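Local coordinates for Lmo2470 protein (Listeria monocytogenes EGD-e, PDB 5HL3), which is a calcium-binding internalin with leucine-rich repeats that interacts with afadin and facilitates the crossing of basement membranes, at residues T281-I286 against G321-V326; P299-E304 against L313-N318; K337-Y342 against S353-V358. One frame throughout, in Å; residues are numbered along the deposited sequence. Where two conformers were deposited one is given.

All three contacts lie in the domain that follows the leucine-rich repeats, within one mixed beta-sheet whose relevant strands run in the order 350-360, 334-345, 301-306, 310-318, 323-326, 280-283. Contact 3 is a hairpin toward one end, contact 2 the next hairpin, and contact 1 joins the strand at the far end to its neighbour. Their centres are about 10 to 11 Å apart. Along the chain, contact 2 is nested inside the loop closed by contact 1, and contact 3 follows. Backbone bonds link contact 2 to both others, while contacts 1 and 3 meet through apolar side chains, so the sheet's two ends pack face to face, consistent with an immunoglobulin-like domain. Contacts 1 and 3 bind calcium.

Contact 1. Residues T281-I286 against G321-V326; sequences TIDLPI and GNTITV. With CA (calcium ion), chain G.
The hydroxyl of Thr325 is gripped twice: its OG1 lies 2.8 Å from OG1 of Thr281 in a hydrogen bond across the strands, and the side-chain amide of Asn318 bonds to the same oxygen. Asn318 ND2 also serves OG1 of Thr323, so a single amide ties together two hydroxyls of strand 323-326. Thr281 meets Thr325 with OG1 set beside its own backbone N (chi1 -62°), which leaves the methyl CG2 anti to that N and directs it diagonally across to CB of Thr323 at 3.6 Å. Further on, OD1 of Asp283 comes beside the methyl CG2 of Thr323.

Next to the Thr281-Thr325 pair the backbones clasp each other at Ile282 and Ile324. Ile282 N donates to Ile324 O at 2.9 Å, and Ile324 N returns a bond to Ile282 O, 3.0 Å long. This is an antiparallel edge of a sheet in a domain of the E-set clan, consistent with an immunoglobulin-like fold; the two short strands run at 151° to each other. Their isoleucines point to the face away from the threonines. There CG1 of Ile282 packs on CB of Ile324 at 3.9 Å, and CD1 of Ile324 reaches CD2 of Leu284, with Trp356 and Val340 closing over Ile282.

Beyond Thr323 the strands part and water fills in. A water bonded to Asn322 O at 2.7 Å also accepts from Leu284 N; a second lies within bonding distance of Asn322 O and Asp283 OD1, and with further acceptors around it may not serve both at once. A G1 beta bulge sets Asn322 and Thr323 together against the single residue Asn318, and from it Asn322 OD1 binds calcium at 2.3 Å alongside Glu319 O and waters.

Contact 2. Residues P299-E304 against L313-N318; sequences PEVTGE and LPTTVN
Gly303 and Leu313 meet between the two arms of a beta hairpin, strands 301-306 and 310-318, inside a sheet of the E-set-type domain. The direct backbone bond between the segments is Leu313 N to Gly303 O, 2.9 Å long and almost perfectly straight at 178°, yet the N-H comes in from well above the carbonyl plane. From there the arms spread: their short axes run at 132° and approach no closer than 6.6 Å.

Water takes over where the backbones no longer reach each other. One molecule accepts from Gly303 N and donates to Leu313 O at 2.7 Å; another donates both to Val301 O and to Thr315 O, at 2.9 and 2.8 Å respectively. The two waters bridge the strands where they diverge.

Apolar contact comes at the open end. Val301 and Val317 send their CG2 methyls against each other at 3.8 Å, the two side chains crossing at about a right angle. Tyr287 of helix 285-292 lies on both valines and Phe288 adds to Val317, so this pair packs against helix 285-292. Val301 also touches Val340 and Tyr342 of the neighbouring strand 334-345, whose backbone bonds to Thr302 and Glu304.

The hydroxyl of Thr315 does a different job. With OG1 set beside its own backbone N and opposite the carbonyl carbon (chi1 -61°), it turns back within its strand and donates to Leu313 O at 2.9 Å, from above that carbonyl's plane. Thr315 OG1 also lies 3.3 Å from CA of Gly303, the glycine of the other strand, and Gly303 N, although near, points at too poor an angle to bond to it.

Contact 3. Residues K337-Y342 against S353-V358; sequences KLDVSY and SYDWNV. With CA (calcium ion), chain H.
Asp339, Ser353 and Asp355 close on one calcium ion from both strands: Asp339 OD2 lies 2.5 Å from the metal, Ser353 OG 2.4 Å and Asp355 OD1 2.3 Å, with four waters making seven ligands. Just outside, Ser341 OG donates to the syn lone pair of Asp339 OD1, 2.8 Å away, steadying the carboxylate whose other oxygen binds the metal. Ser353 OG adds a weak bond to Ser341 OG.

These polar residues share one face of an antiparallel hairpin, strands 334-345 and 350-360, knit by paired backbone bonds between Leu338 and Trp356 and between Val340 and Tyr354. The opposite face is the apolar core of the domain. There CB of Leu338 sits squarely over the six-membered ring of Trp356, 3.6 Å from its centroid, a CH-pi contact. The indole lies across the strands because its CG is wedged between backbone N and carbonyl carbon (chi1 73°), which also brings CH2 at its edge to Val340 CG2, 3.7 Å away. Farther along, Tyr342 and Tyr354 meet through their CE1 atoms, while Tyr354 OH bonds to Leu249 O, near the last leucine-rich repeats.

Contact 1. Residues T281-I286 against G321-V326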
ATOM      1  N   THR A 281     -19.547  16.154  29.302  1.00 17.32           N
ATOM      2  CA  THR A 281     -18.677  15.006  29.524  1.00 16.99           C
ATOM      3  C   THR A 281     -18.760  14.068  28.336  1.00 16.26           C
ATOM      4  O   THR A 281     -19.822  13.861  27.772  1.00 16.23           O
ATOM      5  CB  THR A 281     -19.072  14.308  30.840  1.00 17.70           C
ATOM      6  OG1 THR A 281     -18.873  15.231  31.921  1.00 18.46           O
ATOM      7  CG2 THR A 281     -18.266  13.068  31.074  1.00 17.56           C
ATOM      8  N   ILE A 282     -17.619  13.504  27.959  1.00 15.77           N
ATOM      9  CA  ILE A 282     -17.500  12.581  26.842  1.00 15.22           C
ATOM     10  C   ILE A 282     -16.809  11.284  27.251  1.00 15.41           C
ATOM     11  O   ILE A 282     -15.993  11.253  28.189  1.00 15.55           O
ATOM     12  CB  ILE A 282     -16.672  13.183  25.645  1.00 14.60           C
ATOM     13  CG1 ILE A 282     -15.248  13.599  26.087  1.00 14.62           C
ATOM     14  CG2 ILE A 282     -17.414  14.364  25.038  1.00 14.72           C
ATOM     15  CD1 ILE A 282     -14.282  13.890  24.961  1.00 14.12           C
ATOM     16  N   ASP A 283     -17.129  10.242  26.501  1.00 15.58           N
ATOM     17  CA  ASP A 283     -16.374   8.992  26.504  1.00 15.90           C
ATOM     18  C   ASP A 283     -15.292   9.125  25.425  1.00 14.74           C
ATOM     19  O   ASP A 283     -15.508   9.746  24.378  1.00 14.37           O
ATOM     20  CB  ASP A 283     -17.272   7.798  26.154  1.00 17.24           C
ATOM     21  CG  ASP A 283     -18.309   7.510  27.184  1.00 19.46           C
ATOM     22  OD1 ASP A 283     -18.145   7.841  28.370  1.00 21.83           O
ATOM     23  OD2 ASP A 283     -19.341   6.906  26.786  1.00 23.57           O
ATOM     24  N   LEU A 284     -14.118   8.576  25.683  1.00 14.08           N
ATOM     25  CA  LEU A 284     -13.047   8.570  24.661  1.00 13.33           C
ATOM     26  C   LEU A 284     -12.128   7.405  24.915  1.00 13.33           C
ATOM     27  O   LEU A 284     -11.029   7.579  25.437  1.00 13.42           O
ATOM     28  CB  LEU A 284     -12.313   9.911  24.615  1.00 13.28           C
ATOM     29  CG  LEU A 284     -11.378  10.145  23.418  1.00 12.82           C
ATOM     30  CD1 LEU A 284     -12.077   9.900  22.105  1.00 12.47           C
ATOM     31  CD2 LEU A 284     -10.798  11.554  23.498  1.00 12.98           C
ATOM     32  N   PRO A 285     -12.584   6.191  24.552  1.00 13.32           N
ATOM     33  CA  PRO A 285     -11.837   5.009  24.947  1.00 13.48           C
ATOM     34  C   PRO A 285     -10.382   5.011  24.489  1.00 13.14           C
ATOM     35  O   PRO A 285      -9.503   4.584  25.238  1.00 13.41           O
ATOM     36  CB  PRO A 285     -12.660   3.858  24.365  1.00 13.54           C
ATOM     37  CG  PRO A 285     -14.073   4.393  24.372  1.00 13.73           C
ATOM     38  CD  PRO A 285     -13.897   5.836  23.951  1.00 13.34           C
ATOM     39  N   ILE A 286     -10.133   5.503  23.287  1.00 12.64           N
ATOM     40  CA  ILE A 286      -8.771   5.540  22.747  1.00 12.37           C
ATOM     41  C   ILE A 286      -7.814   6.327  23.621  1.00 12.62           C
ATOM     42  O   ILE A 286      -6.637   5.927  23.773  1.00 12.69           O
ATOM     43  CB  ILE A 286      -8.758   6.036  21.278  1.00 11.92           C
ATOM     44  CG1 ILE A 286      -7.338   5.946  20.688  1.00 11.75           C
ATOM     45  CG2 ILE A 286      -9.333   7.457  21.145  1.00 11.91           C
ATOM     46  CD1 ILE A 286      -7.267   6.194  19.191  1.00 11.43           C
ATOM     47  N   GLY A 321     -13.933   6.846  36.181  1.00 27.77           N
ATOM     48  CA  GLY A 321     -14.994   6.507  35.251  1.00 26.12           C
ATOM     49  C   GLY A 321     -14.594   6.539  33.792  1.00 23.61           C
ATOM     50  O   GLY A 321     -15.433   6.303  32.938  1.00 23.43           O
ATOM     51  N   ASN A 322     -13.314   6.816  33.500  1.00 21.84           N
ATOM     52  CA  ASN A 322     -12.821   6.920  32.130  1.00 19.94           C
ATOM     53  C   ASN A 322     -13.658   7.867  31.263  1.00 18.37           C
ATOM     54  O   ASN A 322     -14.198   7.487  30.228  1.00 17.65           O
ATOM     55  CB  ASN A 322     -12.676   5.535  31.459  1.00 20.02           C
ATOM     56  CG  ASN A 322     -11.480   4.745  31.979  1.00 20.93           C
ATOM     57  OD1 ASN A 322     -10.905   5.056  33.018  1.00 22.04           O
ATOM     58  ND2 ASN A 322     -11.097   3.724  31.233  1.00 21.11           N
ATOM     59  N   THR A 323     -13.769   9.107  31.717  1.00 17.90           N
ATOM     60  CA  THR A 323     -14.467  10.129  30.922  1.00 17.13           C
ATOM     61  C   THR A 323     -13.621  11.397  30.988  1.00 16.79           C
ATOM     62  O   THR A 323     -12.659  11.493  31.758  1.00 17.05           O
ATOM     63  CB  THR A 323     -15.885  10.441  31.456  1.00 17.75           C
ATOM     64  OG1 THR A 323     -15.792  10.935  32.774  1.00 18.63           O
ATOM     65  CG2 THR A 323     -16.804   9.211  31.465  1.00 17.99           C
ATOM     66  N   ILE A 324     -13.981  12.364  30.148  1.00 16.20           N
ATOM     67  CA  ILE A 324     -13.324  13.661  30.080  1.00 16.28           C
ATOM     68  C   ILE A 324     -14.413  14.721  30.147  1.00 16.59           C
ATOM     69  O   ILE A 324     -15.417  14.608  29.447  1.00 16.30           O
ATOM     70  CB  ILE A 324     -12.495  13.823  28.793  1.00 15.58           C
ATOM     71  CG1 ILE A 324     -11.380  12.783  28.746  1.00 15.34           C
ATOM     72  CG2 ILE A 324     -11.929  15.234  28.685  1.00 15.82           C
ATOM     73  CD1 ILE A 324     -10.645  12.705  27.415  1.00 14.67           C
ATOM     74  N   THR A 325     -14.213  15.755  30.966  1.00 17.25           N
ATOM     75  CA  THR A 325     -15.220  16.812  31.120  1.00 17.67           C
ATOM     76  C   THR A 325     -14.678  18.143  30.643  1.00 17.75           C
ATOM     77  O   THR A 325     -13.587  18.538  31.043  1.00 18.06           O
ATOM     78  CB  THR A 325     -15.687  16.930  32.584  1.00 18.62           C
ATOM     79  OG1 THR A 325     -16.322  15.695  32.957  1.00 18.66           O
ATOM     80  CG2 THR A 325     -16.657  18.063  32.765  1.00 19.13           C
ATOM     81  N   VAL A 326     -15.423  18.806  29.759  1.00 17.54           N
ATOM     82  CA  VAL A 326     -15.090  20.141  29.284  1.00 17.79           C
ATOM     83  C   VAL A 326     -16.037  21.115  29.954  1.00 18.66           C
ATOM     84  O   VAL A 326     -17.249  20.908  29.986  1.00 18.60           O
ATOM     85  CB  VAL A 326     -15.215  20.229  27.760  1.00 17.18           C
ATOM     86  CG1 VAL A 326     -14.821  21.618  27.261  1.00 17.60           C
ATOM     87  CG2 VAL A 326     -14.356  19.173  27.124  1.00 16.50           C
TER
HETATM   88 CA    CA G 406      -9.093   4.643  34.383  1.00 29.21          CA
HETATM   89  O   HOH W   1     -16.559   5.733  29.973  1.00 26.27           O
HETATM   90  O   HOH W   2     -13.721   6.551  27.707  1.00 15.57           O
HETATM   91  O   HOH W   3     -10.664   3.241  35.289  1.00 36.00           O
HETATM   92  O   HOH W   4      -7.708   2.410  34.809  1.00 43.45           O
HETATM   93  O   HOH W   5      -7.893   4.690  36.538  1.00 39.47           O
HETATM   94  O   HOH W   6      -7.869   4.170  32.477  1.00 35.35           O

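Contact 2. Residues P299-E304 against L313-N318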
ATOM      1  N   PRO A 299       1.499  14.656  28.167  1.00 17.79           N
ATOM      2  CA  PRO A 299       0.357  14.260  29.011  1.00 17.69           C
ATOM      3  C   PRO A 299      -0.897  15.118  28.928  1.00 17.60           C
ATOM      4  O   PRO A 299      -1.964  14.666  29.334  1.00 17.60           O
ATOM      5  CB  PRO A 299       0.946  14.352  30.428  1.00 18.73           C
ATOM      6  CG  PRO A 299       1.947  15.462  30.318  1.00 19.46           C
ATOM      7  CD  PRO A 299       2.587  15.250  28.967  1.00 18.87           C
ATOM      8  N   GLU A 300      -0.781  16.335  28.428  1.00 17.97           N
ATOM      9  CA  GLU A 300      -1.895  17.281  28.501  1.00 18.21           C
ATOM     10  C   GLU A 300      -3.088  16.889  27.641  1.00 17.05           C
ATOM     11  O   GLU A 300      -2.922  16.373  26.531  1.00 16.33           O
ATOM     12  CB  GLU A 300      -1.438  18.683  28.101  1.00 19.20           C
ATOM     13  CG  GLU A 300      -0.425  19.338  29.024  1.00 20.81           C
ATOM     14  CD  GLU A 300       1.022  18.899  28.851  1.00 21.49           C
ATOM     15  OE1 GLU A 300       1.365  18.200  27.863  1.00 21.36           O
ATOM     16  OE2 GLU A 300       1.829  19.286  29.754  1.00 23.57           O
ATOM     17  N   VAL A 301      -4.288  17.146  28.159  1.00 17.01           N
ATOM     18  CA  VAL A 301      -5.530  16.963  27.441  1.00 16.34           C
ATOM     19  C   VAL A 301      -6.224  18.330  27.447  1.00 16.78           C
ATOM     20  O   VAL A 301      -6.487  18.886  28.517  1.00 17.46           O
ATOM     21  CB  VAL A 301      -6.409  15.918  28.142  1.00 16.14           C
ATOM     22  CG1 VAL A 301      -7.762  15.779  27.448  1.00 15.59           C
ATOM     23  CG2 VAL A 301      -5.653  14.594  28.285  1.00 15.91           C
ATOM     24  N   THR A 302      -6.513  18.867  26.256  1.00 16.46           N
ATOM     25  CA  THR A 302      -7.065  20.213  26.100  1.00 16.95           C
ATOM     26  C   THR A 302      -8.431  20.178  25.448  1.00 16.48           C
ATOM     27  O   THR A 302      -8.782  19.237  24.769  1.00 15.77           O
ATOM     28  CB  THR A 302      -6.116  21.074  25.226  1.00 17.27           C
ATOM     29  OG1 THR A 302      -6.069  20.555  23.889  1.00 16.65           O
ATOM     30  CG2 THR A 302      -4.736  21.130  25.837  1.00 17.84           C
ATOM     31  N   GLY A 303      -9.203  21.218  25.711  1.00 17.00           N
ATOM     32  CA  GLY A 303     -10.550  21.373  25.148  1.00 16.75           C
ATOM     33  C   GLY A 303     -10.727  22.778  24.656  1.00 17.33           C
ATOM     34  O   GLY A 303     -10.116  23.702  25.180  1.00 18.10           O
ATOM     35  N   GLU A 304     -11.584  22.946  23.654  1.00 17.32           N
ATOM     36  CA  GLU A 304     -11.837  24.256  23.090  1.00 18.32           C
ATOM     37  C   GLU A 304     -13.156  24.245  22.355  1.00 18.20           C
ATOM     38  O   GLU A 304     -13.708  23.180  22.083  1.00 17.24           O
ATOM     39  CB  GLU A 304     -10.718  24.640  22.128  1.00 18.85           C
ATOM     40  CG  GLU A 304     -10.635  23.748  20.900  1.00 18.60           C
ATOM     41  CD  GLU A 304      -9.377  23.932  20.081  1.00 19.50           C
ATOM     42  OE1 GLU A 304      -8.349  24.355  20.623  1.00 21.08           O
ATOM     43  OE2 GLU A 304      -9.403  23.580  18.884  1.00 20.14           O
ATOM     44  N   LEU A 313     -11.177  25.880  26.694  1.00 21.34           N
ATOM     45  CA  LEU A 313     -12.047  25.621  27.844  1.00 21.64           C
ATOM     46  C   LEU A 313     -11.331  24.729  28.869  1.00 21.53           C
ATOM     47  O   LEU A 313     -10.567  23.853  28.474  1.00 20.95           O
ATOM     48  CB  LEU A 313     -13.329  24.914  27.389  1.00 21.12           C
ATOM     49  CG  LEU A 313     -14.244  25.724  26.467  1.00 21.47           C
ATOM     50  CD1 LEU A 313     -15.381  24.833  25.959  1.00 20.89           C
ATOM     51  CD2 LEU A 313     -14.760  26.953  27.187  1.00 22.65           C
ATOM     52  N   PRO A 314     -11.603  24.950  30.178  1.00 22.27           N
ATOM     53  CA  PRO A 314     -11.025  24.044  31.179  1.00 22.42           C
ATOM     54  C   PRO A 314     -11.497  22.632  30.920  1.00 21.65           C
ATOM     55  O   PRO A 314     -12.669  22.414  30.632  1.00 21.42           O
ATOM     56  CB  PRO A 314     -11.584  24.562  32.497  1.00 23.38           C
ATOM     57  CG  PRO A 314     -11.872  25.995  32.239  1.00 24.05           C
ATOM     58  CD  PRO A 314     -12.348  26.046  30.812  1.00 23.22           C
ATOM     59  N   THR A 315     -10.592  21.688  31.052  1.00 21.46           N
ATOM     60  CA  THR A 315     -10.838  20.316  30.670  1.00 21.00           C
ATOM     61  C   THR A 315     -10.199  19.425  31.717  1.00 21.34           C
ATOM     62  O   THR A 315      -9.048  19.643  32.071  1.00 22.68           O
ATOM     63  CB  THR A 315     -10.282  20.111  29.240  1.00 20.42           C
ATOM     64  OG1 THR A 315     -10.996  21.000  28.347  1.00 20.82           O
ATOM     65  CG2 THR A 315     -10.483  18.714  28.758  1.00 19.85           C
ATOM     66  N   THR A 316     -10.942  18.442  32.223  0.70 21.11           N
ATOM     67  CA  THR A 316     -10.446  17.532  33.252  0.70 21.52           C
ATOM     68  C   THR A 316     -10.678  16.084  32.866  0.70 20.61           C
ATOM     69  O   THR A 316     -11.704  15.741  32.299  0.70 20.05           O
ATOM     70  CB  THR A 316     -11.129  17.793  34.609  0.70 22.64           C
ATOM     71  OG1 THR A 316     -12.550  17.797  34.442  0.70 22.77           O
ATOM     72  CG2 THR A 316     -10.689  19.135  35.186  0.70 23.63           C
ATOM     73  N   VAL A 317      -9.706  15.240  33.191  1.00 20.55           N
ATOM     74  CA  VAL A 317      -9.776  13.817  32.936  1.00 20.07           C
ATOM     75  C   VAL A 317     -10.283  13.161  34.216  1.00 21.17           C
ATOM     76  O   VAL A 317      -9.720  13.401  35.300  1.00 22.22           O
ATOM     77  CB  VAL A 317      -8.395  13.236  32.621  1.00 19.79           C
ATOM     78  CG1 VAL A 317      -8.484  11.730  32.437  1.00 19.52           C
ATOM     79  CG2 VAL A 317      -7.799  13.900  31.387  1.00 19.16           C
ATOM     80  N   ASN A 318     -11.319  12.341  34.088  1.00 21.30           N
ATOM     81  CA  ASN A 318     -11.921  11.602  35.184  1.00 22.79           C
ATOM     82  C   ASN A 318     -11.413  10.169  35.037  1.00 23.41           C
ATOM     83  O   ASN A 318     -11.972   9.365  34.296  1.00 22.41           O
ATOM     84  CB  ASN A 318     -13.450  11.709  35.106  1.00 22.75           C
ATOM     85  CG  ASN A 318     -13.938  13.163  34.886  1.00 22.87           C
ATOM     86  OD1 ASN A 318     -13.617  14.063  35.686  1.00 23.90           O
ATOM     87  ND2 ASN A 318     -14.704  13.400  33.794  1.00 21.98           N
TER
HETATM   88  O   HOH W   7      -6.896  18.094  31.276  1.00 38.90           O
HETATM   89  O   HOH W   8      -8.077  22.989  27.847  1.00 16.85           O

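Contact 3. Residues K337-Y342 against S353-V358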
ATOM      1  N   LYS A 337     -19.373  23.964  18.325  1.00 18.00           N
ATOM      2  CA  LYS A 337     -18.457  22.915  17.846  1.00 17.43           C
ATOM      3  C   LYS A 337     -17.355  22.786  18.899  1.00 16.80           C
ATOM      4  O   LYS A 337     -16.607  23.746  19.119  1.00 17.17           O
ATOM      5  CB  LYS A 337     -17.836  23.300  16.528  1.00 18.42           C
ATOM      6  CG  LYS A 337     -18.816  23.426  15.380  1.00 19.77           C
ATOM      7  CD  LYS A 337     -18.107  23.469  14.028  1.00 21.11           C
ATOM      8  CE  LYS A 337     -17.303  24.747  13.832  1.00 22.75           C
ATOM      9  NZ  LYS A 337     -18.043  26.004  14.056  1.00 24.19           N
ATOM     10  N   LEU A 338     -17.296  21.636  19.557  0.70 16.00           N
ATOM     11  CA  LEU A 338     -16.298  21.353  20.610  0.70 15.78           C
ATOM     12  C   LEU A 338     -15.206  20.431  20.078  0.70 15.18           C
ATOM     13  O   LEU A 338     -15.434  19.638  19.171  0.70 14.74           O
ATOM     14  CB  LEU A 338     -16.946  20.709  21.846  0.70 15.75           C
ATOM     15  CG  LEU A 338     -17.479  21.669  22.916  0.70 16.48           C
ATOM     16  CD1 LEU A 338     -18.483  22.664  22.370  0.70 16.97           C
ATOM     17  CD2 LEU A 338     -18.053  20.937  24.132  0.70 16.54           C
ATOM     18  N   ASP A 339     -14.021  20.552  20.671  1.00 15.23           N
ATOM     19  CA  ASP A 339     -12.850  19.727  20.334  1.00 14.97           C
ATOM     20  C   ASP A 339     -12.104  19.385  21.593  1.00 14.82           C
ATOM     21  O   ASP A 339     -11.902  20.262  22.436  1.00 15.39           O
ATOM     22  CB  ASP A 339     -11.920  20.474  19.392  1.00 15.72           C
ATOM     23  CG  ASP A 339     -10.554  19.833  19.274  1.00 16.17           C
ATOM     24  OD1 ASP A 339      -9.784  19.749  20.258  1.00 17.03           O
ATOM     25  OD2 ASP A 339     -10.202  19.491  18.174  1.00 16.81           O
ATOM     26  N   VAL A 340     -11.763  18.106  21.762  1.00 14.32           N
ATOM     27  CA  VAL A 340     -10.816  17.673  22.788  1.00 14.40           C
ATOM     28  C   VAL A 340      -9.621  17.076  22.049  1.00 14.05           C
ATOM     29  O   VAL A 340      -9.775  16.231  21.152  1.00 13.55           O
ATOM     30  CB  VAL A 340     -11.423  16.649  23.761  1.00 14.29           C
ATOM     31  CG1 VAL A 340     -10.359  15.885  24.551  1.00 14.31           C
ATOM     32  CG2 VAL A 340     -12.309  17.353  24.750  1.00 14.84           C
ATOM     33  N   SER A 341      -8.443  17.532  22.436  1.00 14.41           N
ATOM     34  CA  SER A 341      -7.198  17.093  21.809  1.00 14.23           C
ATOM     35  C   SER A 341      -6.210  16.621  22.864  1.00 14.44           C
ATOM     36  O   SER A 341      -6.171  17.154  23.977  1.00 14.98           O
ATOM     37  CB  SER A 341      -6.605  18.218  20.973  1.00 14.63           C
ATOM     38  OG  SER A 341      -7.396  18.445  19.788  1.00 14.43           O
ATOM     39  N   TYR A 342      -5.392  15.641  22.498  1.00 14.10           N
ATOM     40  CA  TYR A 342      -4.356  15.137  23.379  1.00 14.36           C
ATOM     41  C   TYR A 342      -3.205  14.606  22.519  1.00 14.16           C
ATOM     42  O   TYR A 342      -3.270  14.569  21.280  1.00 13.82           O
ATOM     43  CB  TYR A 342      -4.924  14.079  24.335  1.00 14.21           C
ATOM     44  CG  TYR A 342      -5.322  12.798  23.674  1.00 13.57           C
ATOM     45  CD1 TYR A 342      -6.619  12.611  23.141  1.00 13.21           C
ATOM     46  CD2 TYR A 342      -4.390  11.765  23.516  1.00 13.41           C
ATOM     47  CE1 TYR A 342      -6.953  11.433  22.526  1.00 12.74           C
ATOM     48  CE2 TYR A 342      -4.741  10.590  22.910  1.00 12.93           C
ATOM     49  CZ  TYR A 342      -6.007  10.433  22.381  1.00 12.60           C
ATOM     50  OH  TYR A 342      -6.350   9.265  21.747  1.00 12.23           O
ATOM     51  N   SER A 353      -7.248  14.314  17.970  1.00 12.62           N
ATOM     52  CA  SER A 353      -8.257  15.379  18.108  1.00 12.91           C
ATOM     53  C   SER A 353      -9.639  14.882  17.756  1.00 12.65           C
ATOM     54  O   SER A 353      -9.836  14.265  16.718  1.00 12.41           O
ATOM     55  CB  SER A 353      -7.891  16.526  17.155  1.00 13.31           C
ATOM     56  OG  SER A 353      -8.905  17.531  17.121  1.00 13.65           O
ATOM     57  N   TYR A 354     -10.592  15.139  18.649  1.00 12.80           N
ATOM     58  CA  TYR A 354     -11.964  14.635  18.550  1.00 12.68           C
ATOM     59  C   TYR A 354     -12.947  15.778  18.659  1.00 13.11           C
ATOM     60  O   TYR A 354     -12.910  16.529  19.625  1.00 13.50           O
ATOM     61  CB  TYR A 354     -12.213  13.554  19.619  1.00 12.54           C
ATOM     62  CG  TYR A 354     -11.369  12.342  19.319  1.00 12.19           C
ATOM     63  CD1 TYR A 354     -10.039  12.272  19.717  1.00 12.19           C
ATOM     64  CD2 TYR A 354     -11.868  11.338  18.501  1.00 11.95           C
ATOM     65  CE1 TYR A 354      -9.253  11.194  19.343  1.00 11.92           C
ATOM     66  CE2 TYR A 354     -11.090  10.244  18.153  1.00 11.70           C
ATOM     67  CZ  TYR A 354      -9.785  10.200  18.547  1.00 11.67           C
ATOM     68  OH  TYR A 354      -8.960   9.142  18.149  1.00 11.47           O
ATOM     69  N   ASP A 355     -13.884  15.824  17.723  1.00 13.54           N
ATOM     70  CA  ASP A 355     -14.843  16.911  17.608  1.00 14.42           C
ATOM     71  C   ASP A 355     -16.258  16.433  17.882  1.00 13.83           C
ATOM     72  O   ASP A 355     -16.587  15.290  17.561  1.00 13.31           O
ATOM     73  CB  ASP A 355     -14.849  17.423  16.172  1.00 15.98           C
ATOM     74  CG  ASP A 355     -13.525  17.916  15.703  1.00 17.85           C
ATOM     75  OD1 ASP A 355     -12.584  18.086  16.494  1.00 20.67           O
ATOM     76  OD2 ASP A 355     -13.455  18.150  14.491  1.00 21.97           O
ATOM     77  N   TRP A 356     -17.126  17.328  18.351  1.00 14.03           N
ATOM     78  CA  TRP A 356     -18.562  17.011  18.448  1.00 14.22           C
ATOM     79  C   TRP A 356     -19.340  18.293  18.541  1.00 14.80           C
ATOM     80  O   TRP A 356     -18.797  19.342  18.864  1.00 15.08           O
ATOM     81  CB  TRP A 356     -18.879  16.044  19.612  1.00 14.13           C
ATOM     82  CG  TRP A 356     -18.805  16.624  21.007  1.00 14.45           C
ATOM     83  CD1 TRP A 356     -19.864  16.959  21.801  1.00 14.93           C
ATOM     84  CD2 TRP A 356     -17.625  16.871  21.801  1.00 14.43           C
ATOM     85  NE1 TRP A 356     -19.428  17.419  23.015  1.00 15.21           N
ATOM     86  CE2 TRP A 356     -18.059  17.377  23.034  1.00 14.92           C
ATOM     87  CE3 TRP A 356     -16.259  16.739  21.577  1.00 14.12           C
ATOM     88  CZ2 TRP A 356     -17.184  17.746  24.034  1.00 15.15           C
ATOM     89  CZ3 TRP A 356     -15.386  17.101  22.598  1.00 14.34           C
ATOM     90  CH2 TRP A 356     -15.860  17.619  23.797  1.00 14.86           C
ATOM     91  N   ASN A 357     -20.621  18.185  18.247  1.00 15.06           N
ATOM     92  CA  ASN A 357     -21.538  19.332  18.291  1.00 15.70           C
ATOM     93  C   ASN A 357     -22.376  19.316  19.545  1.00 16.00           C
ATOM     94  O   ASN A 357     -22.871  18.276  19.970  1.00 15.87           O
ATOM     95  CB  ASN A 357     -22.458  19.333  17.058  1.00 15.95           C
ATOM     96  CG  ASN A 357     -21.723  19.610  15.769  1.00 15.89           C
ATOM     97  OD1 ASN A 357     -20.640  20.208  15.775  1.00 16.18           O
ATOM     98  ND2 ASN A 357     -22.283  19.152  14.648  1.00 16.08           N
ATOM     99  N   VAL A 358     -22.535  20.494  20.139  1.00 16.52           N
ATOM    100  CA  VAL A 358     -23.307  20.652  21.361  1.00 16.96           C
ATOM    101  C   VAL A 358     -24.371  21.729  21.152  1.00 17.68           C
ATOM    102  O   VAL A 358     -24.072  22.821  20.643  1.00 17.98           O
ATOM    103  CB  VAL A 358     -22.412  21.078  22.555  1.00 17.06           C
ATOM    104  CG1 VAL A 358     -23.210  21.267  23.834  1.00 17.63           C
ATOM    105  CG2 VAL A 358     -21.314  20.046  22.771  1.00 16.43           C
TER
HETATM  106 CA    CA H 407     -10.455  18.754  15.782  1.00 20.20          CA
HETATM  107  O   HOH W   9     -10.295  16.490  14.771  1.00 20.49           O
HETATM  108  O   HOH W  10     -11.066  19.107  13.478  1.00 29.21           O
HETATM  109  O   HOH W  11      -8.449  19.648  15.086  1.00 32.20           O
HETATM  110  O   HOH W  12     -11.232  21.051  15.612  1.00 28.74           O